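Long-range contacts in vinylacetyl-CoA Delta-isomerase (Nitrosopumilus maritimus SCM1, PDB 6VJR), which probably dehydrates 4-hydroxybutyryl-CoA and isomerises vinylacetyl-CoA, using FAD, an iron-sulfur cluster and a separate iron ion: residues S109-T114 and M350-Y355; T123-R128 and F270-Y275; K176-S181 and I264-V269. All blocks are in the same frame, centred on the assembly; numbering follows the deposited sequence. Where two conformers were deposited one is given.

How the contacts relate
Followed from the N terminus, the chain first enters these contacts in helix 101-121, which holds 109-114 of contact 1, then in helix 125-139, whose start belongs to contact 2. It next enters the beta region, where 176-181 begins contact 3. The end of strand 262-265 and the turn after it (264-269) close that innermost loop, and 270-275 at once closes contact 2. Contact 1 closes last, at 350-355 after helix 320-345, so the three loops nest without crossing. Contacts 2 and 3 touch where Arg128 NH2 meets Val269 O, and Thr114 and His126 join contacts 1 and 2. The row runs from the beta sheets through two successive helices to a turn of the C-terminal family region.

Contact 1: residues S109-T114 and M350-Y355; sequences SLHSTT and MKSGVY
His111 swings CG anti to its backbone N (chi1 -173°), which carries the imidazole off helix 101-121 toward Ser352, while Ser352 holds OG between its own N and carbonyl carbon (chi1 68°). The hydroxyl thus arrives at the ring edge, near the imidazole plane, and His111 ND1 and Ser352 OG hydrogen-bond at 2.8 Å with a noticeably bent angle of 141°. Beside this bond, Ser352 OG also sits 3.3 Å from Ser112 CA, so the hydroxyl rests on the helix backbone. Val354 approaches the ring obliquely, its CB 3.8 Å from His111 ND1, and its CG1 packs on Ser112 CB at 3.7 Å. Met350 adds its CB against that same Ser112 CB, 3.9 Å away. The hydroxyl of Ser112 has its main partner in Arg284 of helix 278-292. A type I turn from Met350 to Gly353, closed by Gly353 N to Met350 O, presents Ser352 to the helix. One water bridges the two backbones, donating to Ser112 O at 3.0 Å and accepting from Ser352 N at 3.1 Å. His126 of helix 125-139 meets the His111 ring edge-to-face. The type I turn therefore docks on the helix through one direct polar bond and one water bridge; ND1 of the buried imidazole is satisfied by a neutral hydroxyl, which probably fixes the ring's rotation.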
ATOM      1  N   SER A 109      11.404 -31.851  -8.159  0.50 14.03           N
ATOM      2  CA  SER A 109      11.187 -32.157  -6.755  0.50 13.43           C
ATOM      3  C   SER A 109      11.205 -33.664  -6.475  0.50 14.43           C
ATOM      4  O   SER A 109      11.731 -34.132  -5.449  0.50 15.57           O
ATOM      5  CB  SER A 109       9.914 -31.460  -6.268  0.50 13.79           C
ATOM      6  OG  SER A 109       8.723 -31.927  -6.890  0.50 14.49           O
ATOM      7  N   LEU A 110      10.623 -34.447  -7.383  1.00 14.87           N
ATOM      8  CA  LEU A 110      10.649 -35.903  -7.234  1.00 15.01           C
ATOM      9  C   LEU A 110      12.046 -36.473  -7.347  1.00 15.98           C
ATOM     10  O   LEU A 110      12.334 -37.469  -6.695  1.00 17.30           O
ATOM     11  CB  LEU A 110       9.729 -36.555  -8.237  1.00 16.52           C
ATOM     12  CG  LEU A 110       8.257 -36.478  -7.891  1.00 18.07           C
ATOM     13  CD1 LEU A 110       7.429 -36.796  -9.120  1.00 21.32           C
ATOM     14  CD2 LEU A 110       7.907 -37.400  -6.717  1.00 20.76           C
ATOM     15  N   HIS A 111      12.913 -35.839  -8.138  1.00 16.83           N
ATOM     16  CA  HIS A 111      14.239 -36.398  -8.327  1.00 16.16           C
ATOM     17  C   HIS A 111      14.971 -36.482  -6.983  1.00 17.02           C
ATOM     18  O   HIS A 111      15.496 -37.535  -6.609  1.00 18.14           O
ATOM     19  CB  HIS A 111      15.010 -35.549  -9.335  1.00 15.80           C
ATOM     20  CG  HIS A 111      16.313 -36.115  -9.741  1.00 16.57           C
ATOM     21  ND1 HIS A 111      17.430 -35.995  -8.947  1.00 17.07           N
ATOM     22  CD2 HIS A 111      16.695 -36.812 -10.842  1.00 17.98           C
ATOM     23  CE1 HIS A 111      18.465 -36.575  -9.585  1.00 18.34           C
ATOM     24  NE2 HIS A 111      18.044 -37.082 -10.731  1.00 18.74           N
ATOM     25  N   SER A 112      14.942 -35.392  -6.206  1.00 16.51           N
ATOM     26  CA  SER A 112      15.609 -35.379  -4.910  1.00 17.01           C
ATOM     27  C   SER A 112      14.831 -36.169  -3.854  1.00 15.75           C
ATOM     28  O   SER A 112      15.431 -36.837  -3.027  1.00 17.69           O
ATOM     29  CB  SER A 112      15.897 -33.975  -4.429  1.00 17.04           C
ATOM     30  OG  SER A 112      14.715 -33.246  -4.148  1.00 17.40           O
ATOM     31  N   THR A 113      13.501 -36.083  -3.862  1.00 16.50           N
ATOM     32  CA  THR A 113      12.700 -36.701  -2.817  1.00 16.71           C
ATOM     33  C   THR A 113      12.798 -38.229  -2.920  1.00 16.72           C
ATOM     34  O   THR A 113      12.988 -38.910  -1.916  1.00 17.77           O
ATOM     35  CB  THR A 113      11.257 -36.224  -2.887  1.00 17.26           C
ATOM     36  OG1 THR A 113      11.215 -34.803  -2.781  1.00 17.36           O
ATOM     37  CG2 THR A 113      10.472 -36.839  -1.743  1.00 17.42           C
ATOM     38  N   THR A 114      12.652 -38.803  -4.124  1.00 16.44           N
ATOM     39  CA  THR A 114      12.717 -40.262  -4.293  1.00 17.70           C
ATOM     40  C   THR A 114      14.058 -40.808  -3.804  1.00 17.02           C
ATOM     41  O   THR A 114      14.114 -41.890  -3.215  1.00 18.99           O
ATOM     42  CB  THR A 114      12.462 -40.677  -5.738  1.00 18.11           C
ATOM     43  OG1 THR A 114      13.348 -39.973  -6.601  1.00 18.25           O
ATOM     44  CG2 THR A 114      11.005 -40.512  -6.132  1.00 17.59           C
ATOM     45  N   MET A 350      21.308 -30.802  -4.213  1.00 17.35           N
ATOM     46  CA  MET A 350      20.730 -31.820  -3.358  1.00 18.84           C
ATOM     47  C   MET A 350      21.505 -33.125  -3.411  1.00 19.07           C
ATOM     48  O   MET A 350      22.307 -33.348  -4.310  1.00 18.46           O
ATOM     49  CB  MET A 350      19.270 -32.042  -3.742  1.00 18.62           C
ATOM     50  CG  MET A 350      18.505 -30.745  -3.745  1.00 20.89           C
ATOM     51  SD  MET A 350      18.426 -29.903  -2.138  1.00 27.99           S
ATOM     52  CE  MET A 350      17.275 -31.035  -1.385  1.00 26.82           C
ATOM     53  N   LYS A 351      21.200 -34.035  -2.476  1.00 19.67           N
ATOM     54  CA  LYS A 351      21.909 -35.316  -2.455  1.00 21.17           C
ATOM     55  C   LYS A 351      21.838 -36.066  -3.790  1.00 19.57           C
ATOM     56  O   LYS A 351      22.800 -36.759  -4.140  1.00 21.39           O
ATOM     57  CB  LYS A 351      21.382 -36.179  -1.314  1.00 23.67           C
ATOM     58  CG  LYS A 351      21.680 -35.678   0.095  1.00 29.65           C
ATOM     59  CD  LYS A 351      21.084 -36.633   1.119  1.00 32.83           C
ATOM     60  CE  LYS A 351      21.201 -36.166   2.509  1.00 38.79           C
ATOM     61  NZ  LYS A 351      20.567 -37.156   3.377  1.00 42.70           N
ATOM     62  N   SER A 352      20.683 -36.019  -4.486  1.00 19.41           N
ATOM     63  CA  SER A 352      20.506 -36.739  -5.750  1.00 18.87           C
ATOM     64  C   SER A 352      21.276 -36.145  -6.935  1.00 19.94           C
ATOM     65  O   SER A 352      21.352 -36.779  -7.989  1.00 19.94           O
ATOM     66  CB  SER A 352      19.039 -36.787  -6.097  1.00 17.84           C
ATOM     67  OG  SER A 352      18.547 -35.501  -6.426  1.00 17.80           O
ATOM     68  N   GLY A 353      21.750 -34.895  -6.794  1.00 19.54           N
ATOM     69  CA  GLY A 353      22.456 -34.190  -7.847  1.00 18.99           C
ATOM     70  C   GLY A 353      21.677 -33.018  -8.434  1.00 17.34           C
ATOM     71  O   GLY A 353      22.285 -32.138  -9.055  1.00 19.09           O
ATOM     72  N   VAL A 354      20.344 -33.037  -8.290  1.00 17.57           N
ATOM     73  CA  VAL A 354      19.524 -31.931  -8.765  1.00 15.41           C
ATOM     74  C   VAL A 354      19.802 -30.689  -7.910  1.00 15.07           C
ATOM     75  O   VAL A 354      20.070 -30.792  -6.727  1.00 16.27           O
ATOM     76  CB  VAL A 354      18.014 -32.270  -8.787  1.00 16.65           C
ATOM     77  CG1 VAL A 354      17.449 -32.491  -7.392  1.00 17.71           C
ATOM     78  CG2 VAL A 354      17.184 -31.242  -9.521  1.00 15.36           C
ATOM     79  N   TYR A 355      19.715 -29.509  -8.522  1.00 15.28           N
ATOM     80  CA  TYR A 355      19.773 -28.227  -7.829  1.00 15.42           C
ATOM     81  C   TYR A 355      18.361 -27.789  -7.425  1.00 14.28           C
ATOM     82  O   TYR A 355      17.404 -27.928  -8.204  1.00 15.01           O
ATOM     83  CB  TYR A 355      20.466 -27.150  -8.672  1.00 15.75           C
ATOM     84  CG  TYR A 355      21.973 -27.191  -8.526  1.00 17.72           C
ATOM     85  CD1 TYR A 355      22.705 -28.314  -8.900  1.00 18.96           C
ATOM     86  CD2 TYR A 355      22.667 -26.127  -7.960  1.00 19.40           C
ATOM     87  CE1 TYR A 355      24.071 -28.373  -8.685  1.00 20.79           C
ATOM     88  CE2 TYR A 355      24.026 -26.177  -7.744  1.00 21.50           C
ATOM     89  CZ  TYR A 355      24.729 -27.307  -8.108  1.00 20.92           C
ATOM     90  OH  TYR A 355      26.075 -27.394  -7.922  1.00 25.60           O
TER
HETATM   91  O   HOH W   1      18.171 -35.777  -2.697  1.00 19.73           O

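Contact 2: residues T123-R128 and F270-Y275; sequences TDYHKR and FMHGEY
Tyr125 and Glu274 meet from opposite directions: the phenol OH donates to Glu274 OE2 at 2.6 Å, which accepts on its syn lone pair. This oxygen lies at the ring edge, and the ring and carboxylate planes stand 73° apart. One face of the same ring is covered by Met271 CA, a CH-pi contact 4.1 Å from the centroid, while Phe270 O comes obliquely to Tyr125 CG at 3.4 Å. That carbonyl oxygen is buried without a polar partner. His272 lays CB beside Tyr125 OH, 3.4 Å away. Further along helix 125-139, Phe270 CE1 touches Arg128 CB at 4.1 Å. In the second shell, the other carboxylate oxygen, Glu274 OE1, accepts from His272 N at 2.8 Å, so both oxygens are engaged, which probably fixes the carboxylate's rotation. Glu274 reaches back to these partners by a bend at chi2 (87°), from the centre of an inverse gamma turn. Asp118 OD1 accepts from Tyr125 N and Thr123 OG1, and a classic beta bulge at Phe270 and Met271 faces Val214. With a phenol and a backbone amide donating to it, the buried carboxylate is probably stabilised as the anion, tying the strand end to the helix start.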
ATOM      1  N   THR A 123      14.217 -48.756  -0.786  1.00 26.72           N
ATOM      2  CA  THR A 123      13.308 -48.900  -1.919  1.00 25.39           C
ATOM      3  C   THR A 123      14.019 -48.476  -3.206  1.00 25.30           C
ATOM      4  O   THR A 123      15.194 -48.132  -3.186  1.00 26.00           O
ATOM      5  CB  THR A 123      12.053 -48.078  -1.609  1.00 24.46           C
ATOM      6  OG1 THR A 123      12.491 -46.837  -1.064  1.00 25.00           O
ATOM      7  CG2 THR A 123      11.211 -48.723  -0.516  1.00 25.43           C
ATOM      8  N   ASP A 124      13.331 -48.558  -4.349  1.00 26.00           N
ATOM      9  CA  ASP A 124      13.942 -48.195  -5.623  1.00 28.70           C
ATOM     10  C   ASP A 124      13.056 -47.227  -6.396  1.00 24.89           C
ATOM     11  O   ASP A 124      13.022 -47.247  -7.624  1.00 23.59           O
ATOM     12  CB  ASP A 124      14.235 -49.385  -6.509  1.00 34.30           C
ATOM     13  CG  ASP A 124      13.024 -50.249  -6.797  1.00 37.92           C
ATOM     14  OD1 ASP A 124      11.951 -49.880  -6.325  1.00 41.47           O
ATOM     15  OD2 ASP A 124      13.182 -51.319  -7.415  1.00 48.09           O
ATOM     16  N   TYR A 125      12.410 -46.321  -5.664  1.00 22.34           N
ATOM     17  CA  TYR A 125      11.633 -45.253  -6.267  1.00 19.47           C
ATOM     18  C   TYR A 125      12.476 -44.364  -7.179  1.00 18.55           C
ATOM     19  O   TYR A 125      11.978 -43.885  -8.204  1.00 19.38           O
ATOM     20  CB  TYR A 125      10.916 -44.422  -5.212  1.00 19.08           C
ATOM     21  CG  TYR A 125      10.036 -45.239  -4.282  1.00 20.25           C
ATOM     22  CD1 TYR A 125       8.951 -45.956  -4.761  1.00 20.04           C
ATOM     23  CD2 TYR A 125      10.221 -45.208  -2.905  1.00 20.85           C
ATOM     24  CE1 TYR A 125       8.138 -46.705  -3.919  1.00 21.62           C
ATOM     25  CE2 TYR A 125       9.419 -45.956  -2.057  1.00 22.58           C
ATOM     26  CZ  TYR A 125       8.351 -46.686  -2.553  1.00 21.01           C
ATOM     27  OH  TYR A 125       7.587 -47.447  -1.710  1.00 22.70           O
ATOM     28  N   HIS A 126      13.701 -44.061  -6.769  1.00 19.72           N
ATOM     29  CA  HIS A 126      14.563 -43.196  -7.563  1.00 17.82           C
ATOM     30  C   HIS A 126      14.900 -43.871  -8.896  1.00 17.58           C
ATOM     31  O   HIS A 126      14.874 -43.201  -9.928  1.00 19.60           O
ATOM     32  CB  HIS A 126      15.805 -42.791  -6.760  1.00 17.79           C
ATOM     33  CG  HIS A 126      16.588 -41.723  -7.382  1.00 18.84           C
ATOM     34  ND1 HIS A 126      16.074 -40.452  -7.507  1.00 18.39           N
ATOM     35  CD2 HIS A 126      17.819 -41.693  -7.920  1.00 20.97           C
ATOM     36  CE1 HIS A 126      16.971 -39.670  -8.133  1.00 18.26           C
ATOM     37  NE2 HIS A 126      18.050 -40.418  -8.389  1.00 20.29           N
ATOM     38  N   LYS A 127      15.238 -45.173  -8.881  1.00 20.05           N
ATOM     39  CA  LYS A 127      15.520 -45.934 -10.104  1.00 21.18           C
ATOM     40  C   LYS A 127      14.312 -45.948 -11.033  1.00 20.77           C
ATOM     41  O   LYS A 127      14.428 -45.642 -12.229  1.00 21.78           O
ATOM     42  CB  LYS A 127      15.967 -47.372  -9.780  1.00 24.79           C
ATOM     43  CG  LYS A 127      17.303 -47.484  -9.079  1.00 32.53           C
ATOM     44  CD  LYS A 127      17.768 -48.891  -8.699  1.00 40.62           C
ATOM     45  CE  LYS A 127      18.621 -48.949  -7.439  1.00 47.42           C
ATOM     46  NZ  LYS A 127      17.850 -48.694  -6.205  1.00 46.00           N
ATOM     47  N   ARG A 128      13.127 -46.212 -10.447  1.00 21.53           N
ATOM     48  CA  ARG A 128      11.883 -46.144 -11.196  1.00 20.02           C
ATOM     49  C   ARG A 128      11.714 -44.755 -11.804  1.00 20.79           C
ATOM     50  O   ARG A 128      11.384 -44.620 -12.995  1.00 19.52           O
ATOM     51  CB  ARG A 128      10.714 -46.473 -10.276  1.00 20.59           C
ATOM     52  CG  ARG A 128      10.654 -47.916  -9.823  1.00 20.58           C
ATOM     53  CD  ARG A 128       9.517 -47.975  -8.830  1.00 20.67           C
ATOM     54  NE  ARG A 128       9.370 -49.316  -8.274  1.00 23.78           N
ATOM     55  CZ  ARG A 128       8.515 -49.653  -7.321  1.00 24.36           C
ATOM     56  NH1 ARG A 128       8.474 -50.886  -6.814  1.00 28.27           N
ATOM     57  NH2 ARG A 128       7.694 -48.775  -6.874  1.00 23.16           N
ATOM     58  N   PHE A 270       6.166 -43.978  -7.350  1.00 17.99           N
ATOM     59  CA  PHE A 270       7.346 -43.298  -6.844  1.00 17.03           C
ATOM     60  C   PHE A 270       7.291 -43.037  -5.331  1.00 17.92           C
ATOM     61  O   PHE A 270       8.219 -42.445  -4.774  1.00 18.23           O
ATOM     62  CB  PHE A 270       7.604 -42.022  -7.643  1.00 17.62           C
ATOM     63  CG  PHE A 270       7.573 -42.150  -9.159  1.00 16.52           C
ATOM     64  CD1 PHE A 270       8.198 -43.223  -9.787  1.00 18.21           C
ATOM     65  CD2 PHE A 270       6.921 -41.212  -9.947  1.00 17.73           C
ATOM     66  CE1 PHE A 270       8.157 -43.357 -11.160  1.00 19.48           C
ATOM     67  CE2 PHE A 270       6.908 -41.348 -11.323  1.00 18.62           C
ATOM     68  CZ  PHE A 270       7.530 -42.414 -11.923  1.00 18.88           C
ATOM     69  N   MET A 271       6.206 -43.437  -4.673  1.00 18.39           N
ATOM     70  CA  MET A 271       6.050 -43.388  -3.227  1.00 17.92           C
ATOM     71  C   MET A 271       4.873 -44.306  -2.919  1.00 18.23           C
ATOM     72  O   MET A 271       3.834 -44.214  -3.573  1.00 17.45           O
ATOM     73  CB  MET A 271       5.717 -41.975  -2.720  1.00 18.42           C
ATOM     74  CG  MET A 271       5.368 -41.870  -1.195  1.00 19.22           C
ATOM     75  SD  MET A 271       4.669 -40.295  -0.709  1.00 21.64           S
ATOM     76  CE  MET A 271       6.182 -39.326  -0.761  1.00 23.01           C
ATOM     77  N   HIS A 272       5.025 -45.121  -1.886  1.00 18.51           N
ATOM     78  CA  HIS A 272       4.009 -46.100  -1.534  1.00 19.84           C
ATOM     79  C   HIS A 272       4.025 -46.320  -0.018  1.00 20.14           C
ATOM     80  O   HIS A 272       4.628 -47.274   0.451  1.00 21.91           O
ATOM     81  CB  HIS A 272       4.246 -47.403  -2.305  1.00 21.39           C
ATOM     82  CG  HIS A 272       3.302 -48.509  -1.948  1.00 25.02           C
ATOM     83  ND1 HIS A 272       1.951 -48.346  -1.777  1.00 29.36           N
ATOM     84  CD2 HIS A 272       3.534 -49.795  -1.665  1.00 29.35           C
ATOM     85  CE1 HIS A 272       1.388 -49.504  -1.460  1.00 26.45           C
ATOM     86  NE2 HIS A 272       2.325 -50.387  -1.360  1.00 33.02           N
ATOM     87  N   GLY A 273       3.420 -45.400   0.738  1.00 20.37           N
ATOM     88  CA  GLY A 273       3.230 -45.553   2.170  1.00 20.36           C
ATOM     89  C   GLY A 273       4.225 -44.816   3.068  1.00 20.36           C
ATOM     90  O   GLY A 273       4.044 -44.823   4.291  1.00 21.51           O
ATOM     91  N   GLU A 274       5.278 -44.202   2.504  1.00 21.03           N
ATOM     92  CA  GLU A 274       6.288 -43.510   3.294  1.00 20.86           C
ATOM     93  C   GLU A 274       5.810 -42.082   3.578  1.00 20.17           C
ATOM     94  O   GLU A 274       6.300 -41.092   3.030  1.00 19.23           O
ATOM     95  CB  GLU A 274       7.615 -43.544   2.551  1.00 21.04           C
ATOM     96  CG  GLU A 274       8.112 -44.953   2.236  1.00 22.63           C
ATOM     97  CD  GLU A 274       7.618 -45.571   0.943  1.00 23.32           C
ATOM     98  OE1 GLU A 274       6.923 -44.886   0.144  1.00 23.31           O
ATOM     99  OE2 GLU A 274       7.956 -46.782   0.739  1.00 24.82           O
ATOM    100  N   TYR A 275       4.809 -42.013   4.447  1.00 18.87           N
ATOM    101  CA  TYR A 275       4.058 -40.807   4.719  1.00 19.14           C
ATOM    102  C   TYR A 275       4.930 -39.661   5.211  1.00 18.89           C
ATOM    103  O   TYR A 275       4.569 -38.508   5.006  1.00 17.65           O
ATOM    104  CB  TYR A 275       2.979 -41.125   5.759  1.00 20.66           C
ATOM    105  CG  TYR A 275       3.504 -41.619   7.084  1.00 22.69           C
ATOM    106  CD1 TYR A 275       3.801 -40.723   8.103  1.00 24.87           C
ATOM    107  CD2 TYR A 275       3.693 -42.967   7.315  1.00 24.99           C
ATOM    108  CE1 TYR A 275       4.296 -41.156   9.313  1.00 27.15           C
ATOM    109  CE2 TYR A 275       4.174 -43.416   8.527  1.00 28.05           C
ATOM    110  CZ  TYR A 275       4.485 -42.508   9.515  1.00 29.08           C
ATOM    111  OH  TYR A 275       4.959 -43.029  10.674  1.00 36.94           O
TER

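Contact 3: residues K176-S181 and I264-V269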
ATOM      1  N   LYS A 176       0.856 -56.571  -9.436  1.00 30.46           N
ATOM      2  CA  LYS A 176       1.323 -55.788 -10.569  1.00 30.89           C
ATOM      3  C   LYS A 176       1.343 -54.272 -10.263  1.00 25.56           C
ATOM      4  O   LYS A 176       1.990 -53.488 -10.965  1.00 25.55           O
ATOM      5  CB  LYS A 176       0.383 -56.042 -11.755  1.00 34.47           C
ATOM      6  CG  LYS A 176       0.381 -57.452 -12.354  1.00 39.27           C
ATOM      7  CD  LYS A 176       1.743 -57.847 -12.887  1.00 44.76           C
ATOM      8  CE  LYS A 176       1.737 -59.090 -13.715  1.00 49.22           C
ATOM      9  NZ  LYS A 176       3.098 -59.624 -13.770  1.00 52.60           N
ATOM     10  N   GLY A 177       0.639 -53.833  -9.215  1.00 24.42           N
ATOM     11  CA  GLY A 177       0.598 -52.403  -8.906  1.00 22.94           C
ATOM     12  C   GLY A 177      -0.496 -52.045  -7.914  1.00 21.45           C
ATOM     13  O   GLY A 177      -0.987 -52.908  -7.196  1.00 24.19           O
ATOM     14  N   VAL A 178      -0.804 -50.745  -7.857  1.00 21.20           N
ATOM     15  CA  VAL A 178      -1.795 -50.190  -6.943  1.00 22.15           C
ATOM     16  C   VAL A 178      -3.006 -49.682  -7.727  1.00 19.52           C
ATOM     17  O   VAL A 178      -2.930 -49.393  -8.932  1.00 20.07           O
ATOM     18  CB  VAL A 178      -1.181 -49.072  -6.081  1.00 24.65           C
ATOM     19  CG1 VAL A 178       0.051 -49.536  -5.320  1.00 28.44           C
ATOM     20  CG2 VAL A 178      -0.833 -47.872  -6.931  1.00 23.74           C
ATOM     21  N   TYR A 179      -4.103 -49.483  -6.992  1.00 19.63           N
ATOM     22  CA  TYR A 179      -5.316 -48.904  -7.542  1.00 19.54           C
ATOM     23  C   TYR A 179      -5.654 -47.709  -6.671  1.00 18.17           C
ATOM     24  O   TYR A 179      -5.620 -47.827  -5.443  1.00 18.44           O
ATOM     25  CB  TYR A 179      -6.476 -49.913  -7.516  1.00 21.21           C
ATOM     26  CG  TYR A 179      -6.185 -51.123  -8.385  1.00 22.83           C
ATOM     27  CD1 TYR A 179      -5.416 -52.161  -7.888  1.00 26.41           C
ATOM     28  CD2 TYR A 179      -6.667 -51.239  -9.686  1.00 26.15           C
ATOM     29  CE1 TYR A 179      -5.139 -53.297  -8.639  1.00 29.05           C
ATOM     30  CE2 TYR A 179      -6.383 -52.359 -10.457  1.00 28.66           C
ATOM     31  CZ  TYR A 179      -5.616 -53.386  -9.932  1.00 30.75           C
ATOM     32  OH  TYR A 179      -5.314 -54.468 -10.695  1.00 34.00           O
ATOM     33  N   VAL A 180      -5.877 -46.547  -7.314  0.82 16.67           N
ATOM     34  CA  VAL A 180      -6.114 -45.321  -6.569  0.82 17.44           C
ATOM     35  C   VAL A 180      -7.485 -44.768  -6.907  0.82 16.75           C
ATOM     36  O   VAL A 180      -7.967 -44.922  -8.026  0.82 17.17           O
ATOM     37  CB  VAL A 180      -5.050 -44.229  -6.806  0.82 18.66           C
ATOM     38  CG1 VAL A 180      -3.676 -44.628  -6.329  0.82 19.19           C
ATOM     39  CG2 VAL A 180      -4.990 -43.765  -8.250  0.82 18.26           C
ATOM     40  N   SER A 181      -8.090 -44.106  -5.911  1.00 17.17           N
ATOM     41  CA  SER A 181      -9.324 -43.371  -6.074  1.00 17.90           C
ATOM     42  C   SER A 181      -9.185 -42.015  -5.385  1.00 16.69           C
ATOM     43  O   SER A 181      -8.457 -41.862  -4.397  1.00 16.01           O
ATOM     44  CB  SER A 181     -10.514 -44.141  -5.512  1.00 19.48           C
ATOM     45  OG  SER A 181     -10.726 -45.357  -6.216  1.00 20.37           O
ATOM     46  N   ILE A 264      -2.016 -48.246 -11.338  1.00 19.47           N
ATOM     47  CA  ILE A 264      -0.665 -47.749 -11.534  1.00 20.35           C
ATOM     48  C   ILE A 264       0.288 -48.910 -11.330  1.00 19.67           C
ATOM     49  O   ILE A 264       0.379 -49.416 -10.214  1.00 20.86           O
ATOM     50  CB  ILE A 264      -0.303 -46.596 -10.586  1.00 21.26           C
ATOM     51  CG1 ILE A 264      -1.423 -45.560 -10.532  1.00 20.96           C
ATOM     52  CG2 ILE A 264       1.039 -45.995 -10.993  1.00 21.77           C
ATOM     53  CD1 ILE A 264      -1.152 -44.380  -9.625  1.00 22.23           C
ATOM     54  N   PRO A 265       1.031 -49.333 -12.376  1.00 21.14           N
ATOM     55  CA  PRO A 265       1.944 -50.443 -12.219  1.00 19.93           C
ATOM     56  C   PRO A 265       3.126 -50.022 -11.350  1.00 20.96           C
ATOM     57  O   PRO A 265       3.459 -48.852 -11.268  1.00 20.17           O
ATOM     58  CB  PRO A 265       2.361 -50.774 -13.652  1.00 22.46           C
ATOM     59  CG  PRO A 265       2.220 -49.479 -14.385  1.00 21.89           C
ATOM     60  CD  PRO A 265       1.056 -48.762 -13.731  1.00 21.32           C
ATOM     61  N   TRP A 266       3.790 -50.982 -10.715  1.00 22.76           N
ATOM     62  CA  TRP A 266       4.882 -50.669  -9.809  1.00 22.68           C
ATOM     63  C   TRP A 266       5.922 -49.751 -10.438  1.00 22.21           C
ATOM     64  O   TRP A 266       6.493 -48.913  -9.754  1.00 23.30           O
ATOM     65  CB  TRP A 266       5.527 -51.963  -9.303  1.00 25.23           C
ATOM     66  CG  TRP A 266       4.622 -52.732  -8.392  1.00 28.70           C
ATOM     67  CD1 TRP A 266       4.250 -54.035  -8.529  1.00 31.70           C
ATOM     68  CD2 TRP A 266       3.957 -52.243  -7.205  1.00 31.86           C
ATOM     69  NE1 TRP A 266       3.414 -54.390  -7.512  1.00 35.29           N
ATOM     70  CE2 TRP A 266       3.211 -53.324  -6.687  1.00 36.07           C
ATOM     71  CE3 TRP A 266       3.927 -51.025  -6.527  1.00 34.21           C
ATOM     72  CZ2 TRP A 266       2.442 -53.223  -5.535  1.00 36.06           C
ATOM     73  CZ3 TRP A 266       3.181 -50.931  -5.369  1.00 36.28           C
ATOM     74  CH2 TRP A 266       2.447 -52.014  -4.890  1.00 39.16           C
ATOM     75  N   ASP A 267       6.207 -49.915 -11.733  1.00 22.57           N
ATOM     76  CA  ASP A 267       7.288 -49.140 -12.319  1.00 22.81           C
ATOM     77  C   ASP A 267       6.955 -47.651 -12.401  1.00 22.34           C
ATOM     78  O   ASP A 267       7.837 -46.845 -12.671  1.00 25.22           O
ATOM     79  CB  ASP A 267       7.639 -49.601 -13.722  1.00 25.79           C
ATOM     80  CG  ASP A 267       6.461 -49.697 -14.676  1.00 29.38           C
ATOM     81  OD1 ASP A 267       5.775 -50.729 -14.672  1.00 39.28           O
ATOM     82  OD2 ASP A 267       6.226 -48.746 -15.407  1.00 39.57           O
ATOM     83  N   LYS A 268       5.692 -47.289 -12.201  1.00 20.37           N
ATOM     84  CA  LYS A 268       5.274 -45.897 -12.259  1.00 18.00           C
ATOM     85  C   LYS A 268       4.900 -45.385 -10.871  1.00 18.15           C
ATOM     86  O   LYS A 268       4.325 -44.301 -10.757  1.00 18.36           O
ATOM     87  CB  LYS A 268       4.121 -45.730 -13.259  1.00 20.72           C
ATOM     88  CG  LYS A 268       4.396 -46.086 -14.703  1.00 22.59           C
ATOM     89  CD  LYS A 268       5.322 -45.131 -15.413  1.00 24.94           C
ATOM     90  CE  LYS A 268       5.513 -45.405 -16.863  1.00 27.72           C
ATOM     91  NZ  LYS A 268       6.297 -46.610 -17.034  1.00 30.30           N
ATOM     92  N   VAL A 269       5.188 -46.175  -9.821  1.00 18.64           N
ATOM     93  CA  VAL A 269       4.907 -45.769  -8.440  1.00 19.02           C
ATOM     94  C   VAL A 269       6.200 -45.238  -7.800  1.00 18.21           C
ATOM     95  O   VAL A 269       7.201 -45.950  -7.725  1.00 20.15           O
ATOM     96  CB  VAL A 269       4.328 -46.940  -7.627  1.00 19.40           C
ATOM     97  CG1 VAL A 269       4.276 -46.685  -6.133  1.00 19.95           C
ATOM     98  CG2 VAL A 269       2.967 -47.366  -8.144  1.00 19.89           C
TER
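Gly177 CA sits over one face of the Trp266 indole, a CH-pi contact 3.6 Å from the centroid of the five-membered ring. Trp266 CG, anti to the carbonyl carbon (chi1 -69°), lays the indole there. This is the tight end of the contact: Gly177 and Pro265 form a non-hydrogen-bonded antiparallel pair with CA atoms 4.1 Å apart, and a side chain on Gly177 would strike Ile264 O. Trp266 N donates to Lys176 O at 3.1 Å. At the next pair, Val178 and Ile264 exchange both backbone bonds, the straighter one from Ile264 N to Val178 O at 2.8 Å (168°). Val178 CG1 presses on Trp266 CZ3 at 3.4 Å, the two side chains crossing at about a right angle, and CG2 meets Val269 CG2 at 4.0 Å. With alanine in place of Trp266, Gly177 CA would probably lose the ring it lies against and Val178 CG1 its aromatic neighbour. Val180, modelled in two conformers, meets Ile264 CD1 only loosely, while the exposed Lys176 points away on the outer side. Strand 177-188 pairs with 262-265 and, on its other edge, 169-173; Ile213 of strand 213-218 backs Val178, Val180 and Val269, and Arg128 of helix 125-139 touches Trp266.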